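Local coordinates for protein HTH-type transcriptional activator AmpR (Pseudomonas aeruginosa PAO1, PDB 5MMH) that activates transcription of the beta-lactamase gene ampC as a LysR-type regulator, its effector domain recognising muropeptides derived from the cell wall, at residues L14-V19 and L43-H48; G20-G25 and A157-R162; D113-W118 and H127-R132; E80-V85 and A174-T179; L76-A81 and W202-A207. All blocks are in the same frame, centred on the assembly; numbering follows the deposited sequence. Where two conformers were deposited one is given.

Contact 1. Residues L14-V19 and L43-H48; sequences LTVGAV and LRLSTH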
# COMPACT_ATOMS: atom_id res chain seq x y z
N LEU A 14 -7.13 16.27 -16.75
CA LEU A 14 -7.71 16.11 -15.41
C LEU A 14 -6.79 15.24 -14.57
O LEU A 14 -6.50 14.10 -14.96
CB LEU A 14 -9.09 15.50 -15.51
CG LEU A 14 -9.72 15.08 -14.19
CD1 LEU A 14 -9.94 16.26 -13.29
CD2 LEU A 14 -11.03 14.34 -14.44
N THR A 15 -6.37 15.74 -13.42
CA THR A 15 -5.47 14.99 -12.54
C THR A 15 -6.16 14.70 -11.22
O THR A 15 -6.53 15.62 -10.48
CB THR A 15 -4.16 15.76 -12.34
OG1 THR A 15 -4.43 17.00 -11.70
CG2 THR A 15 -3.52 16.06 -13.68
N VAL A 16 -6.35 13.41 -10.93
CA VAL A 16 -7.01 12.98 -9.70
C VAL A 16 -6.05 12.07 -8.93
O VAL A 16 -5.42 11.19 -9.52
CB VAL A 16 -8.33 12.25 -9.97
CG1 VAL A 16 -8.94 11.76 -8.66
CG2 VAL A 16 -9.33 13.18 -10.70
N GLY A 17 -5.93 12.31 -7.63
CA GLY A 17 -5.23 11.43 -6.70
C GLY A 17 -6.22 10.80 -5.74
O GLY A 17 -7.15 11.47 -5.26
N ALA A 18 -6.04 9.52 -5.46
CA ALA A 18 -6.93 8.74 -4.62
C ALA A 18 -6.09 7.88 -3.68
O ALA A 18 -5.01 7.43 -4.06
CB ALA A 18 -7.84 7.85 -5.49
N VAL A 19 -6.59 7.62 -2.47
CA VAL A 19 -5.90 6.68 -1.60
C VAL A 19 -5.81 5.33 -2.28
O VAL A 19 -6.73 4.91 -2.99
CB VAL A 19 -6.58 6.57 -0.22
CG1 VAL A 19 -6.39 7.82 0.54
CG2 VAL A 19 -8.05 6.36 -0.38
N LEU A 43 -7.32 11.61 -18.31
CA LEU A 43 -7.25 11.47 -16.86
C LEU A 43 -5.84 11.05 -16.44
O LEU A 43 -5.28 10.12 -17.01
CB LEU A 43 -8.26 10.44 -16.37
CG LEU A 43 -8.38 10.09 -14.90
CD1 LEU A 43 -8.84 11.29 -14.13
CD2 LEU A 43 -9.36 8.97 -14.79
N ARG A 44 -5.27 11.77 -15.48
CA ARG A 44 -4.02 11.37 -14.85
C ARG A 44 -4.32 10.94 -13.42
O ARG A 44 -4.45 11.77 -12.51
CB ARG A 44 -2.99 12.50 -14.90
CG ARG A 44 -2.12 12.50 -16.17
CD ARG A 44 -2.88 13.11 -17.29
NE ARG A 44 -2.00 13.53 -18.38
CZ ARG A 44 -1.37 14.69 -18.38
NH1 ARG A 44 -1.48 15.46 -17.30
NH2 ARG A 44 -0.62 15.05 -19.40
N LEU A 45 -4.39 9.63 -13.22
CA LEU A 45 -4.65 9.06 -11.92
C LEU A 45 -3.34 8.74 -11.22
O LEU A 45 -2.43 8.17 -11.83
CB LEU A 45 -5.49 7.80 -12.08
CG LEU A 45 -6.03 7.14 -10.81
CD1 LEU A 45 -6.84 8.17 -10.01
CD2 LEU A 45 -6.87 5.96 -11.23
N SER A 46 -3.23 9.12 -9.95
CA SER A 46 -2.14 8.69 -9.09
C SER A 46 -2.70 8.25 -7.74
O SER A 46 -3.78 8.68 -7.33
CB SER A 46 -1.09 9.82 -8.90
OG SER A 46 -1.66 10.96 -8.30
N THR A 47 -1.97 7.37 -7.04
CA THR A 47 -2.42 6.95 -5.72
C THR A 47 -1.55 7.60 -4.66
O THR A 47 -0.43 8.04 -4.92
CB THR A 47 -2.41 5.42 -5.54
OG1 THR A 47 -1.06 4.90 -5.53
CG2 THR A 47 -3.26 4.75 -6.61
N HIS A 48 -2.09 7.65 -3.44
CA HIS A 48 -1.40 8.25 -2.31
C HIS A 48 -1.88 7.52 -1.06
O HIS A 48 -2.75 6.64 -1.13
CB HIS A 48 -1.62 9.77 -2.30
CG HIS A 48 -1.40 10.42 -3.65
ND1 HIS A 48 -0.15 10.58 -4.21
CD2 HIS A 48 -2.29 10.89 -4.56
CE1 HIS A 48 -0.27 11.14 -5.40
NE2 HIS A 48 -1.56 11.35 -5.63

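Contact 2. Residues G20-G25 and A157-R162; sequences GTFTVG and AAMFAR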
# COMPACT_ATOMS: atom_id res chain seq x y z
N GLY A 20 -4.69 4.63 -2.07
CA GLY A 20 -4.44 3.42 -2.82
C GLY A 20 -5.50 2.36 -2.62
O GLY A 20 -5.96 1.73 -3.57
N THR A 21 -5.93 2.18 -1.37
CA THR A 21 -6.97 1.19 -1.06
C THR A 21 -8.25 1.46 -1.85
O THR A 21 -8.88 0.52 -2.36
CB THR A 21 -7.25 1.20 0.44
OG1 THR A 21 -6.04 0.85 1.14
CG2 THR A 21 -8.39 0.22 0.82
N PHE A 22 -8.64 2.73 -1.95
CA PHE A 22 -9.82 3.10 -2.74
C PHE A 22 -9.59 2.89 -4.23
O PHE A 22 -10.51 2.53 -4.98
CB PHE A 22 -10.18 4.55 -2.44
CG PHE A 22 -11.42 5.06 -3.13
CD1 PHE A 22 -11.35 5.61 -4.40
CD2 PHE A 22 -12.63 5.08 -2.45
CE1 PHE A 22 -12.50 6.13 -5.01
CE2 PHE A 22 -13.77 5.58 -3.06
CZ PHE A 22 -13.70 6.10 -4.33
N THR A 23 -8.37 3.15 -4.71
CA THR A 23 -8.12 3.05 -6.15
C THR A 23 -8.24 1.61 -6.63
O THR A 23 -8.91 1.33 -7.63
CB THR A 23 -6.75 3.62 -6.49
OG1 THR A 23 -6.70 4.98 -6.06
CG2 THR A 23 -6.49 3.57 -7.99
N VAL A 24 -7.58 0.67 -5.95
CA VAL A 24 -7.56 -0.70 -6.46
C VAL A 24 -8.78 -1.47 -6.00
O VAL A 24 -9.26 -2.33 -6.73
CB VAL A 24 -6.25 -1.45 -6.10
CG1 VAL A 24 -5.06 -0.72 -6.65
CG2 VAL A 24 -6.10 -1.61 -4.62
N GLY A 25 -9.32 -1.18 -4.81
CA GLY A 25 -10.52 -1.87 -4.39
C GLY A 25 -11.82 -1.40 -5.03
O GLY A 25 -12.80 -2.16 -5.02
N ALA A 157 -14.47 -3.41 4.88
CA ALA A 157 -14.81 -4.61 4.12
C ALA A 157 -15.11 -4.27 2.66
O ALA A 157 -14.76 -5.03 1.75
CB ALA A 157 -16.03 -5.31 4.73
N ALA A 158 -15.76 -3.13 2.43
CA ALA A 158 -16.20 -2.76 1.10
C ALA A 158 -15.04 -2.44 0.16
O ALA A 158 -15.26 -2.27 -1.03
CB ALA A 158 -17.15 -1.56 1.19
N MET A 159 -13.82 -2.37 0.68
CA MET A 159 -12.66 -2.19 -0.18
C MET A 159 -11.95 -3.50 -0.49
O MET A 159 -11.03 -3.51 -1.32
CB MET A 159 -11.70 -1.19 0.48
CG MET A 159 -12.33 0.20 0.66
SD MET A 159 -12.49 1.08 -0.91
CE MET A 159 -14.27 1.25 -1.09
N PHE A 160 -12.36 -4.61 0.12
CA PHE A 160 -11.72 -5.90 -0.11
C PHE A 160 -12.76 -6.94 -0.47
O PHE A 160 -12.72 -8.09 -0.02
CB PHE A 160 -10.90 -6.30 1.12
CG PHE A 160 -9.80 -5.34 1.41
CD1 PHE A 160 -8.59 -5.43 0.73
CD2 PHE A 160 -9.99 -4.31 2.31
CE1 PHE A 160 -7.59 -4.51 0.96
CE2 PHE A 160 -8.98 -3.39 2.55
CZ PHE A 160 -7.80 -3.48 1.88
N ALA A 161 -13.71 -6.52 -1.31
CA ALA A 161 -14.84 -7.35 -1.68
C ALA A 161 -14.40 -8.54 -2.52
O ALA A 161 -14.85 -9.67 -2.30
CB ALA A 161 -15.85 -6.51 -2.46
N ARG A 162 -13.55 -8.28 -3.51
CA ARG A 162 -12.99 -9.35 -4.33
C ARG A 162 -12.39 -10.45 -3.46
O ARG A 162 -12.75 -11.62 -3.57
CB ARG A 162 -11.92 -8.76 -5.25
CG ARG A 162 -12.38 -8.48 -6.66
CD ARG A 162 -11.40 -9.08 -7.61
NE ARG A 162 -11.37 -8.43 -8.92
CZ ARG A 162 -10.52 -8.74 -9.90
NH1 ARG A 162 -9.62 -9.69 -9.71
NH2 ARG A 162 -10.59 -8.09 -11.04
O HOH W 1 -8.40 -2.50 -1.91
O HOH W 2 -13.90 -3.70 -3.24
O HOH W 3 -12.28 -5.44 -3.96

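Contact 3. Residues D113-W118 and H127-R132; sequences DEWPLW and HAPLTR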
# COMPACT_ATOMS: atom_id res chain seq x y z
N ASP A 113 -7.61 5.16 17.49
CA ASP A 113 -8.81 4.84 18.24
C ASP A 113 -9.75 3.89 17.50
O ASP A 113 -10.88 3.70 17.94
CB ASP A 113 -9.55 6.13 18.63
CG ASP A 113 -8.91 6.82 19.83
OD1 ASP A 113 -8.39 7.95 19.66
OD2 ASP A 113 -8.92 6.24 20.94
N GLU A 114 -9.30 3.26 16.43
CA GLU A 114 -10.20 2.40 15.67
C GLU A 114 -10.47 1.09 16.42
O GLU A 114 -11.62 0.66 16.53
CB GLU A 114 -9.62 2.12 14.29
CG GLU A 114 -9.45 3.38 13.44
CD GLU A 114 -8.96 3.06 12.02
OE1 GLU A 114 -8.43 1.95 11.80
OE2 GLU A 114 -9.10 3.92 11.11
N TRP A 115 -9.42 0.46 16.96
CA TRP A 115 -9.62 -0.78 17.71
C TRP A 115 -10.43 -0.60 18.98
O TRP A 115 -11.34 -1.42 19.23
CB TRP A 115 -8.27 -1.44 18.02
CG TRP A 115 -7.79 -2.30 16.92
CD1 TRP A 115 -6.81 -2.00 16.04
CD2 TRP A 115 -8.28 -3.59 16.56
NE1 TRP A 115 -6.65 -3.03 15.15
CE2 TRP A 115 -7.54 -4.03 15.45
CE3 TRP A 115 -9.28 -4.43 17.08
CZ2 TRP A 115 -7.76 -5.26 14.84
CZ3 TRP A 115 -9.51 -5.65 16.46
CH2 TRP A 115 -8.74 -6.06 15.36
N PRO A 116 -10.16 0.39 19.85
CA PRO A 116 -11.07 0.59 20.99
C PRO A 116 -12.48 0.91 20.56
O PRO A 116 -13.44 0.40 21.16
CB PRO A 116 -10.42 1.74 21.78
CG PRO A 116 -9.38 2.31 20.90
CD PRO A 116 -8.95 1.22 19.98
N LEU A 117 -12.66 1.70 19.50
CA LEU A 117 -14.02 1.98 19.02
C LEU A 117 -14.72 0.71 18.59
O LEU A 117 -15.90 0.51 18.89
CB LEU A 117 -13.99 2.98 17.88
CG LEU A 117 -13.96 4.44 18.33
CD1 LEU A 117 -13.83 5.40 17.15
CD2 LEU A 117 -15.21 4.75 19.14
N TRP A 118 -14.00 -0.19 17.91
CA TRP A 118 -14.63 -1.41 17.43
C TRP A 118 -14.97 -2.35 18.58
O TRP A 118 -16.04 -2.97 18.57
CB TRP A 118 -13.73 -2.12 16.43
CG TRP A 118 -14.37 -3.36 15.84
CD1 TRP A 118 -15.10 -3.42 14.69
CD2 TRP A 118 -14.33 -4.69 16.36
NE1 TRP A 118 -15.51 -4.71 14.46
CE2 TRP A 118 -15.05 -5.51 15.47
CE3 TRP A 118 -13.73 -5.28 17.49
CZ2 TRP A 118 -15.21 -6.88 15.68
CZ3 TRP A 118 -13.89 -6.65 17.69
CH2 TRP A 118 -14.62 -7.43 16.79
N HIS A 127 -10.33 -1.39 24.92
CA HIS A 127 -8.90 -1.67 24.78
C HIS A 127 -8.45 -1.26 23.36
O HIS A 127 -9.09 -1.73 22.43
CB HIS A 127 -8.61 -3.15 25.03
CG HIS A 127 -7.16 -3.49 25.09
ND1 HIS A 127 -6.38 -3.23 26.20
CD2 HIS A 127 -6.34 -4.08 24.19
CE1 HIS A 127 -5.15 -3.63 25.97
NE2 HIS A 127 -5.09 -4.15 24.76
N ALA A 128 -7.43 -0.43 23.08
CA ALA A 128 -6.25 0.10 23.82
C ALA A 128 -5.00 -0.71 23.44
O ALA A 128 -4.20 -1.05 24.32
CB ALA A 128 -6.43 0.14 25.35
N PRO A 129 -4.79 -1.00 22.12
CA PRO A 129 -3.75 -1.98 21.75
C PRO A 129 -2.40 -1.37 21.39
O PRO A 129 -2.15 -1.02 20.23
CB PRO A 129 -4.38 -2.69 20.54
CG PRO A 129 -5.54 -1.79 20.09
CD PRO A 129 -5.47 -0.53 20.91
N LEU A 130 -1.52 -1.24 22.38
CA LEU A 130 -0.10 -0.94 22.18
C LEU A 130 0.67 -2.19 22.57
O LEU A 130 0.76 -2.51 23.76
CB LEU A 130 0.35 0.25 23.02
CG LEU A 130 0.05 1.70 22.62
CD1 LEU A 130 1.01 2.63 23.36
CD2 LEU A 130 0.16 1.90 21.11
N THR A 131 1.23 -2.89 21.58
CA THR A 131 1.86 -4.20 21.78
C THR A 131 0.82 -5.22 22.26
O THR A 131 0.21 -5.06 23.32
CB THR A 131 3.04 -4.12 22.79
OG1 THR A 131 3.94 -3.07 22.40
CG2 THR A 131 3.79 -5.45 22.86
N ARG A 132 0.65 -6.29 21.49
CA ARG A 132 1.44 -6.49 20.31
C ARG A 132 0.74 -5.99 19.08
O ARG A 132 -0.35 -6.40 18.77
CB ARG A 132 1.80 -7.95 20.13
CG ARG A 132 3.02 -8.12 19.22
CD ARG A 132 2.91 -9.23 18.20
NE ARG A 132 4.25 -9.79 17.97
CZ ARG A 132 4.57 -11.09 17.93
NH1 ARG A 132 5.84 -11.45 17.72
NH2 ARG A 132 3.66 -12.05 18.06

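Contact 4. Residues E80-V85 and A174-T179; sequences EAPLTV and ATEVST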
# COMPACT_ATOMS: atom_id res chain seq x y z
N GLU A 80 -19.89 6.01 3.28
CA GLU A 80 -19.26 5.48 4.50
C GLU A 80 -18.41 4.25 4.20
O GLU A 80 -18.71 3.46 3.31
CB GLU A 80 -20.32 5.06 5.53
CG GLU A 80 -21.07 6.15 6.27
CD GLU A 80 -22.16 5.60 7.20
OE1 GLU A 80 -21.81 5.00 8.24
OE2 GLU A 80 -23.38 5.74 6.89
N ALA A 81 -17.37 4.06 5.00
CA ALA A 81 -16.58 2.83 4.94
C ALA A 81 -16.44 2.30 6.36
O ALA A 81 -15.44 2.55 7.03
CB ALA A 81 -15.21 3.07 4.30
N PRO A 82 -17.45 1.57 6.85
CA PRO A 82 -17.35 1.00 8.19
C PRO A 82 -16.23 -0.01 8.25
O PRO A 82 -15.93 -0.71 7.28
CB PRO A 82 -18.71 0.33 8.41
CG PRO A 82 -19.58 0.82 7.30
CD PRO A 82 -18.67 1.12 6.16
N LEU A 83 -15.62 -0.10 9.42
CA LEU A 83 -14.48 -0.97 9.66
C LEU A 83 -14.93 -2.28 10.30
O LEU A 83 -15.79 -2.28 11.19
CB LEU A 83 -13.48 -0.27 10.59
CG LEU A 83 -12.84 1.01 10.08
CD1 LEU A 83 -11.76 1.49 11.04
CD2 LEU A 83 -12.26 0.79 8.70
N THR A 84 -14.35 -3.38 9.84
CA THR A 84 -14.61 -4.68 10.45
C THR A 84 -13.32 -5.48 10.56
O THR A 84 -12.30 -5.15 9.94
CB THR A 84 -15.66 -5.46 9.64
OG1 THR A 84 -16.31 -6.40 10.50
CG2 THR A 84 -15.02 -6.21 8.46
N VAL A 85 -13.37 -6.54 11.36
CA VAL A 85 -12.24 -7.44 11.54
C VAL A 85 -12.10 -8.33 10.31
O VAL A 85 -13.07 -8.96 9.87
CB VAL A 85 -12.41 -8.28 12.81
CG1 VAL A 85 -11.48 -9.46 12.79
CG2 VAL A 85 -12.17 -7.42 14.05
N ALA A 174 -19.70 -10.12 12.81
CA ALA A 174 -20.64 -9.20 12.19
C ALA A 174 -20.43 -7.74 12.60
O ALA A 174 -20.78 -6.83 11.84
CB ALA A 174 -22.08 -9.61 12.53
N THR A 175 -19.85 -7.51 13.77
CA THR A 175 -19.74 -6.15 14.30
C THR A 175 -18.96 -5.24 13.35
O THR A 175 -17.87 -5.60 12.87
CB THR A 175 -19.06 -6.19 15.67
OG1 THR A 175 -19.85 -6.97 16.58
CG2 THR A 175 -18.92 -4.79 16.24
N GLU A 176 -19.53 -4.06 13.06
CA GLU A 176 -18.87 -2.96 12.37
C GLU A 176 -18.77 -1.76 13.30
O GLU A 176 -19.45 -1.69 14.32
CB GLU A 176 -19.64 -2.50 11.12
CG GLU A 176 -19.92 -3.52 10.07
CD GLU A 176 -20.69 -2.93 8.92
OE1 GLU A 176 -21.30 -1.87 9.12
OE2 GLU A 176 -20.69 -3.53 7.82
N VAL A 177 -17.95 -0.80 12.90
CA VAL A 177 -17.94 0.52 13.51
C VAL A 177 -17.67 1.55 12.43
O VAL A 177 -16.82 1.35 11.55
CB VAL A 177 -16.89 0.61 14.64
CG1 VAL A 177 -15.47 0.26 14.11
CG2 VAL A 177 -16.91 1.98 15.27
N SER A 178 -18.41 2.65 12.49
CA SER A 178 -18.36 3.72 11.49
C SER A 178 -17.44 4.81 12.00
O SER A 178 -17.80 5.55 12.92
CB SER A 178 -19.76 4.29 11.24
OG SER A 178 -20.52 3.49 10.35
N THR A 179 -16.25 4.92 11.42
CA THR A 179 -15.32 5.95 11.85
C THR A 179 -15.06 7.02 10.79
O THR A 179 -14.56 8.09 11.14
CB THR A 179 -13.98 5.34 12.26
OG1 THR A 179 -13.35 4.76 11.11
CG2 THR A 179 -14.20 4.27 13.31
O HOH W 4 -15.07 3.86 9.05

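Contact 5. Residues L76-A81 and W202-A207; sequences LALFEA and WLLEMA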
# COMPACT_ATOMS: atom_id res chain seq x y z
N LEU A 76 -16.68 16.73 -0.65
CA LEU A 76 -17.98 16.14 -0.94
C LEU A 76 -18.00 14.68 -0.53
O LEU A 76 -17.16 13.89 -0.99
CB LEU A 76 -18.31 16.23 -2.43
CG LEU A 76 -18.93 17.48 -3.07
CD1 LEU A 76 -18.59 18.76 -2.30
CD2 LEU A 76 -18.50 17.59 -4.54
N ALA A 77 -18.97 14.30 0.30
CA ALA A 77 -19.03 12.92 0.75
C ALA A 77 -19.37 11.97 -0.39
O ALA A 77 -20.20 12.28 -1.25
CB ALA A 77 -20.07 12.77 1.85
N LEU A 78 -18.71 10.81 -0.41
CA LEU A 78 -19.05 9.75 -1.36
C LEU A 78 -19.88 8.66 -0.69
O LEU A 78 -21.05 8.49 -1.04
CB LEU A 78 -17.77 9.17 -2.00
CG LEU A 78 -16.92 10.24 -2.70
CD1 LEU A 78 -15.49 9.77 -3.04
CD2 LEU A 78 -17.64 10.74 -3.94
N PHE A 79 -19.32 7.96 0.30
CA PHE A 79 -20.02 6.91 1.04
C PHE A 79 -19.20 6.53 2.27
O PHE A 79 -17.98 6.72 2.29
CB PHE A 79 -20.31 5.68 0.15
CG PHE A 79 -19.09 5.12 -0.60
CD1 PHE A 79 -18.23 4.21 -0.00
CD2 PHE A 79 -18.84 5.46 -1.93
CE1 PHE A 79 -17.13 3.68 -0.69
CE2 PHE A 79 -17.75 4.93 -2.63
CZ PHE A 79 -16.88 4.05 -2.01
N GLU A 80 -19.89 6.01 3.28
CA GLU A 80 -19.26 5.48 4.50
C GLU A 80 -18.41 4.25 4.20
O GLU A 80 -18.71 3.46 3.31
CB GLU A 80 -20.32 5.06 5.53
CG GLU A 80 -21.07 6.15 6.27
CD GLU A 80 -22.16 5.60 7.20
OE1 GLU A 80 -21.81 5.00 8.24
OE2 GLU A 80 -23.38 5.74 6.89
N ALA A 81 -17.37 4.06 5.00
CA ALA A 81 -16.58 2.83 4.94
C ALA A 81 -16.44 2.30 6.36
O ALA A 81 -15.44 2.55 7.03
CB ALA A 81 -15.21 3.07 4.30
N TRP A 202 -19.99 11.96 -12.74
CA TRP A 202 -19.88 10.51 -12.87
C TRP A 202 -19.52 9.85 -11.54
O TRP A 202 -20.05 8.78 -11.21
CB TRP A 202 -18.84 10.17 -13.94
CG TRP A 202 -18.52 8.73 -13.99
CD1 TRP A 202 -19.16 7.78 -14.73
CD2 TRP A 202 -17.49 8.05 -13.27
NE1 TRP A 202 -18.60 6.56 -14.51
CE2 TRP A 202 -17.57 6.69 -13.62
CE3 TRP A 202 -16.51 8.46 -12.36
CZ2 TRP A 202 -16.70 5.73 -13.10
CZ3 TRP A 202 -15.65 7.51 -11.84
CH2 TRP A 202 -15.74 6.17 -12.22
N LEU A 203 -18.62 10.46 -10.76
CA LEU A 203 -18.20 9.81 -9.52
C LEU A 203 -19.32 9.80 -8.49
O LEU A 203 -19.46 8.83 -7.73
CB LEU A 203 -16.96 10.49 -8.96
CG LEU A 203 -16.42 9.96 -7.63
CD1 LEU A 203 -15.82 8.57 -7.80
CD2 LEU A 203 -15.39 10.94 -7.10
N LEU A 204 -20.12 10.87 -8.44
CA LEU A 204 -21.26 10.91 -7.52
C LEU A 204 -22.32 9.88 -7.88
O LEU A 204 -22.90 9.25 -6.99
CB LEU A 204 -21.86 12.31 -7.49
CG LEU A 204 -20.97 13.33 -6.76
CD1 LEU A 204 -21.57 14.74 -6.82
CD2 LEU A 204 -20.75 12.90 -5.32
N GLU A 205 -22.61 9.72 -9.17
CA GLU A 205 -23.51 8.66 -9.60
C GLU A 205 -23.03 7.29 -9.12
O GLU A 205 -23.77 6.53 -8.50
CB GLU A 205 -23.63 8.68 -11.12
CG GLU A 205 -24.59 7.66 -11.68
CD GLU A 205 -24.73 7.80 -13.19
OE1 GLU A 205 -24.35 6.86 -13.92
OE2 GLU A 205 -25.18 8.88 -13.63
N MET A 206 -21.76 6.96 -9.41
CA MET A 206 -21.21 5.69 -8.96
C MET A 206 -21.22 5.58 -7.44
O MET A 206 -21.47 4.50 -6.89
CB MET A 206 -19.78 5.51 -9.48
CG MET A 206 -19.62 5.43 -11.00
SD MET A 206 -20.58 4.16 -11.87
CE MET A 206 -19.89 2.64 -11.27
N ALA A 207 -20.95 6.67 -6.73
CA ALA A 207 -20.96 6.59 -5.28
C ALA A 207 -22.37 6.31 -4.76
O ALA A 207 -22.54 5.53 -3.81
CB ALA A 207 -20.40 7.87 -4.68

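Contact 1. Residues L14-V19 and L43-H48
Leu14 and Leu43 run alongside each other in the same direction, with Leu14 CD2 3.8 Å from Leu43 CD1. That same methyl of Leu43 also meets Val16 CG2, at 3.9 Å, and so touches successive residues on one face of strand 13-19. Leu45, its CG anti to the backbone N (chi1 -172°), brings CD1 to 3.4 Å from Val16 O, over the backbone of 14-19. On the face bearing Thr15 and Arg44, Thr15 CG2 rests 3.8 Å from Arg44 CB. In the conformer described here, the edge of the His48 ring faces Gly17, with CD2 3.7 Å from Gly17 CA.

Beneath the side chains, five backbone hydrogen bonds in parallel register join the strands, from Arg44 N to Leu14 O (2.7 Å) at one end to His48 N to Ala18 O (3.0 Å) at the other. With helix 20-37 between them, the strands form the beta-alpha-beta unit that opens the LysR effector domain, and their directions differ by 32°.

Leu31 of that helix covers Leu43 and Leu45, while Phe199 of helix 194-215 covers Leu14 and Val16. Strand 13-19 pairs on its other side with 61-66, and Thr15 OG1 bonds to Gly58 O. Leu45 and Ser46 pair in parallel with a strand of the second subunit, whose Asp137 accepts a hydrogen bond from Thr47 OG1.

Contact 2. Residues G20-G25 and A157-R162
Thr21 and Met159 cross obliquely, with Thr21 CG2 3.6 Å from Met159 CB. With chi1 at -61°, the Thr21 methyl stands anti to the backbone N and also reaches the far end of the Phe160 ring, 3.9 Å from CZ, the two side chains meeting at about a right angle.

Sulfur makes the second kind of contact. The Met159 chain bends at chi2 and chi3, carrying SD to 3.8 Å from Phe22 CA and 5.3 Å from the centroid of the Phe22 ring, an oblique Met-aromatic approach.

No direct hydrogen bond joins the segments; water bridges them. One water donates to Thr21 O and to Met159 O (2.9 Å); a second donates to Gly25 O (2.6 Å) and Ala158 O (3.0 Å); a third accepts from Arg162 N and donates only weakly to Gly25 O. Gly25 lets the backbones draw close, its CA lying 3.5 Å from Met159 O in a CA-H...O contact.

The contact thus sets the first turns of helix 20-37 against the segment between strand 153-156 and helix 161-165. Phe79 of strand 73-86 packs on both Phe22 and Met159, and helix 139-147 supplies Leu140 beside Thr21 and Leu143 beside Phe160.

Contact 3. Residues D113-W118 and H127-R132
Trp115 and Pro129 meet where the first turn of helix 114-121 touches the loop that leads into strand 133-136, within a beta-alpha-beta unit whose other strand is 106-109. The methylene does the touching: Trp115 CB lies 3.4 Å from Pro129 CG, and the indole CG stands 3.9 Å from the same carbon. With chi1 -85° and chi2 104°, the indole then turns away from the loop, NE1 hydrogen-bonding to Leu107 O of strand 106-109 and the ring also touching Leu154 of strand 153-156.

Pro116, one residue on, lays its ring beside the backbone of His127 and Ala128, CD coming to 3.8 Å from Ala128 N and 4.0 Å from Pro129 CD. The peptide between His127 and Ala128 is modelled cis, and the loop chain here passes the helix with both side chains directed away from it. No hydrogen bond spans the two segments; Pro116 CA makes instead a CA-H...O contact with His127 O at 3.4 Å.

Contact 4. Residues E80-V85 and A174-T179
Glu80 and Ser178 meet at their polar ends, Ser178 OG donating a 2.9 Å hydrogen bond to Glu80 OE1 that arrives nearly in line with the carboxylate C-O bond. The Glu80 chain runs extended beyond CG to get there. Next along, Pro82 and Glu176 project together from their backbones, flank to flank; the proline ring presents CB to Glu176 OE1 at 3.5 Å, while the other carboxylate oxygen, OE2, forms a salt bridge with Arg171.

Leu83 and Thr179 are instead nearly perpendicular, CD1 of the leucine coming to 3.6 Å from the threonine OG1. Leu83 CB also faces Val177 CG1 at 4.1 Å. A chi1 of -155° swings Thr84 OG1 across to Thr175 O, to which it donates at 2.9 Å; that oxygen also receives Trp118 NE1.

The backbones hold this order through one antiparallel, hydrogen-bonded pair. Leu83 N donates to Val177 O at 2.8 Å, and Val177 N returns a bond to Leu83 O at 3.1 Å. Here strand 73-86 and the run into strand 181-187 pass alongside each other, as do the two crossover connections between subdomains in LysR effector domains of the periplasmic-binding-protein type.

Backbone and hydroxyl bonds do most of the joining, and each carboxylate is engaged by a different group, Ser178 for Glu80 and Arg171 for Glu176, which probably helps both remain ionised.

Contact 5. Residues L76-A81 and W202-A207
Ala207 N donates to Leu203 O at 2.8 Å, a helical bond that fixes two of the residues helix 194-215 turns towards strand 73-86. The Ala207 methyl sits against Leu78, 3.7 Å from its O and 4.0 Å from its CB. It also meets the ring of Phe79 at the edge and in its plane, 4.0 Å from CD2. Phe79 CG occupies the position between backbone N and carbonyl carbon (chi1 51°), which swings the ring towards the helix; the ring also meets Phe22 and Trp26 of helix 20-37.

One turn back along the helix, Leu78 CD2 is wedged against two leucines, 3.9 Å from Leu203 CD2 and 4.0 Å from Leu204 CD2. The Leu78 and Leu203 side chains are almost perpendicular.

Strand and helix run at 26° with axes 8.2 Å apart, a close approach, consistent with the small Ala207 at the point of nearest contact. The last helix of the domain packs on one face of the sheet, against strands 73-86 and 61-66, where Ile63 touches both Leu78 and Leu203. No hydrogen bond crosses between the two segments, so their association rests on apolar side chains, largely buried.

From the N terminus, contact 1 closes the short first loop around helix 20-37 and reaches the dimer interface. Contact 2 starts on that helix, within the loop of contact 1, so the two cross; His48 O and Gly20 N probably bond between them. Strand 73-86 then opens contacts 5 and 4, which share Glu80 and Ala81. Contact 3 closes a short loop in the second subdomain, inside the spans of contacts 2, 4 and 5, and Trp118 joins it to Thr175 of contact 4. The chain closes contact 2, then 4, then 5, so contact 2 crosses both. Contact 4 ties together the connections between the two subdomains; contact 5 fastens the final helix to the first sheet.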